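Local coordinates for protein of unknown function DUF574 (Streptomyces avermitilis, PDB 3GO4) that probably acts as an S-adenosylmethionine-dependent methyltransferase of unknown substrate, and binds S-adenosyl-L-homocysteine in a Rossmann-like fold, at residues 82-87 with 108-113. Residues are numbered along the deposited sequence; the frame is centred on the assembly and turned at random.
Sequences FLDIGT and VVYVDN. With SAH (S-adenosyl-L-homocysteine), chain B.
Strands 82-85 and 108-112 pair in parallel as neighbours in the central sheet, in a buried ladder that runs up to the S-adenosyl-L-homocysteine site. Val109 N bonds to Phe82 O, and Asp84 N to Val109 O at 2.9 Å, almost straight onto the carbonyl. Near the end of strand 82-85 the pattern changes. Gly86 N and Thr87 N both bond to Val111 O, from opposite faces of its carbonyl plane. Val111 N makes a weak bond to Asp84 O and a better-directed one to Thr87 OG1, at 2.9 Å. Thr87 OG1 in turn donates to Asp84 OD2 at 2.9 Å, from above the carboxylate plane. With chi1 at -63°, OG1 lies beside its own backbone N and faces strand 108-112. Without the hydroxyl, as with an alanine here, Asp84 OD2 would probably lose this donor and Val111 N keep only its weak bond. Asp84 OD1 is held by Thr165 of strand 163-167, and OD2 also lies at the edge of the Tyr110 ring. On the other sheet face, Leu83 CD1 rests against both Val109 CG1 and Val111 CG2, 3.8 Å from each. Ile85 CD1 packs alongside the same Val111 methyl. At the strand ends Gly86 O accepts the ligand amino group. Asp112 OD1 and OD2 take the ribose hydroxyls O2' (2.8 Å) and O3' (2.7 Å). Gly88 N and Asp114 N also bond this carboxylate, which helps fix its rotation. A glycine-containing turn after the first strand and an acidic residue ending the second are typical of the cofactor site in Rossmann-like methyltransferases.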
# COMPACT_ATOMS: atom_id res chain seq x y z
N PHE A 82 5.21 4.59 11.78
CA PHE A 82 4.41 4.24 10.59
C PHE A 82 3.34 3.19 10.93
O PHE A 82 3.59 2.31 11.73
CB PHE A 82 5.35 3.70 9.51
CG PHE A 82 6.41 4.70 9.08
CD1 PHE A 82 7.50 4.92 9.88
CD2 PHE A 82 6.29 5.39 7.88
CE1 PHE A 82 8.49 5.84 9.51
CE2 PHE A 82 7.29 6.32 7.49
CZ PHE A 82 8.37 6.53 8.32
N LEU A 83 2.15 3.33 10.37
CA LEU A 83 1.06 2.34 10.50
C LEU A 83 0.73 2.01 9.04
O LEU A 83 0.30 2.88 8.27
CB LEU A 83 -0.14 2.90 11.24
CG LEU A 83 -1.43 2.05 11.32
CD1 LEU A 83 -1.16 0.69 11.89
CD2 LEU A 83 -2.44 2.82 12.15
N ASP A 84 0.93 0.75 8.68
CA ASP A 84 0.82 0.27 7.28
C ASP A 84 -0.32 -0.70 7.13
O ASP A 84 -0.28 -1.76 7.72
CB ASP A 84 2.11 -0.40 6.91
CG ASP A 84 2.22 -0.79 5.45
OD1 ASP A 84 1.95 0.02 4.52
OD2 ASP A 84 2.73 -1.89 5.24
N ILE A 85 -1.33 -0.30 6.36
CA ILE A 85 -2.55 -1.08 6.18
C ILE A 85 -2.51 -1.73 4.80
O ILE A 85 -2.44 -1.05 3.76
CB ILE A 85 -3.82 -0.22 6.37
CG1 ILE A 85 -3.74 0.65 7.62
CG2 ILE A 85 -5.13 -1.10 6.42
CD1 ILE A 85 -3.49 -0.08 8.93
N GLY A 86 -2.60 -3.06 4.80
CA GLY A 86 -2.51 -3.88 3.60
C GLY A 86 -1.03 -4.03 3.29
O GLY A 86 -0.57 -3.72 2.18
N THR A 87 -0.30 -4.53 4.29
CA THR A 87 1.13 -4.68 4.19
C THR A 87 1.58 -5.57 3.06
O THR A 87 2.59 -5.30 2.44
CB THR A 87 1.75 -5.18 5.52
OG1 THR A 87 1.51 -4.18 6.52
CG2 THR A 87 3.30 -5.39 5.39
N VAL A 108 7.22 0.75 13.46
CA VAL A 108 6.26 0.42 12.40
C VAL A 108 5.30 -0.66 12.83
O VAL A 108 5.71 -1.65 13.44
CB VAL A 108 7.03 -0.14 11.16
CG1 VAL A 108 6.09 -0.54 10.07
CG2 VAL A 108 8.07 0.90 10.61
N VAL A 109 4.02 -0.47 12.54
CA VAL A 109 3.01 -1.51 12.76
C VAL A 109 2.53 -1.89 11.38
O VAL A 109 2.13 -1.02 10.60
CB VAL A 109 1.81 -1.09 13.63
CG1 VAL A 109 0.71 -2.16 13.57
CG2 VAL A 109 2.23 -0.87 15.03
N TYR A 110 2.62 -3.18 11.07
CA TYR A 110 2.23 -3.72 9.80
C TYR A 110 0.91 -4.42 10.02
O TYR A 110 0.67 -5.00 11.07
CB TYR A 110 3.18 -4.77 9.35
CG TYR A 110 4.51 -4.29 8.88
CD1 TYR A 110 4.63 -3.67 7.66
CD2 TYR A 110 5.65 -4.57 9.58
CE1 TYR A 110 5.87 -3.29 7.17
CE2 TYR A 110 6.91 -4.19 9.09
CZ TYR A 110 6.99 -3.57 7.90
OH TYR A 110 8.25 -3.23 7.38
N VAL A 111 0.06 -4.35 9.02
CA VAL A 111 -1.29 -4.93 9.14
C VAL A 111 -1.79 -5.57 7.83
O VAL A 111 -1.68 -4.96 6.76
CB VAL A 111 -2.27 -3.79 9.51
CG1 VAL A 111 -3.66 -4.35 9.79
CG2 VAL A 111 -1.73 -2.90 10.72
N ASP A 112 -2.35 -6.78 7.89
CA ASP A 112 -2.88 -7.39 6.68
C ASP A 112 -3.93 -8.38 7.11
O ASP A 112 -3.94 -8.79 8.28
CB ASP A 112 -1.76 -8.07 5.85
CG ASP A 112 -2.06 -8.07 4.34
OD1 ASP A 112 -2.89 -8.85 3.89
OD2 ASP A 112 -1.43 -7.30 3.56
N ASN A 113 -4.86 -8.69 6.22
CA ASN A 113 -5.86 -9.73 6.50
C ASN A 113 -5.64 -11.02 5.71
O ASN A 113 -6.47 -11.91 5.76
CB ASN A 113 -7.29 -9.23 6.29
CG ASN A 113 -7.64 -9.03 4.82
OD1 ASN A 113 -6.78 -9.08 3.94
ND2 ASN A 113 -8.92 -8.82 4.55
N SAH B . 0.97 -2.21 0.56
CA SAH B . 1.80 -3.25 -0.19
CB SAH B . 0.99 -4.50 -0.59
CG SAH B . -0.13 -4.21 -1.59
SD SAH B . -1.11 -5.65 -1.99
C SAH B . 2.42 -2.61 -1.41
O SAH B . 3.51 -2.96 -1.87
OXT SAH B . 1.86 -1.67 -1.97
C5' SAH B . -2.68 -5.44 -1.21
C4' SAH B . -2.68 -6.02 0.18
O4' SAH B . -3.82 -5.54 0.90
C3' SAH B . -2.76 -7.54 0.19
O3' SAH B . -1.72 -8.05 0.99
C2' SAH B . -4.12 -7.84 0.77
O2' SAH B . -4.21 -9.06 1.48
C1' SAH B . -4.33 -6.63 1.67
N9 SAH B . -5.72 -6.35 1.99
C8 SAH B . -6.76 -6.35 1.13
N7 SAH B . -7.91 -6.05 1.76
C5 SAH B . -7.61 -5.85 3.05
C6 SAH B . -8.37 -5.49 4.25
N6 SAH B . -9.70 -5.29 4.12
N1 SAH B . -7.71 -5.38 5.42
C2 SAH B . -6.36 -5.55 5.49
N3 SAH B . -5.60 -5.90 4.43
C4 SAH B . -6.16 -6.03 3.21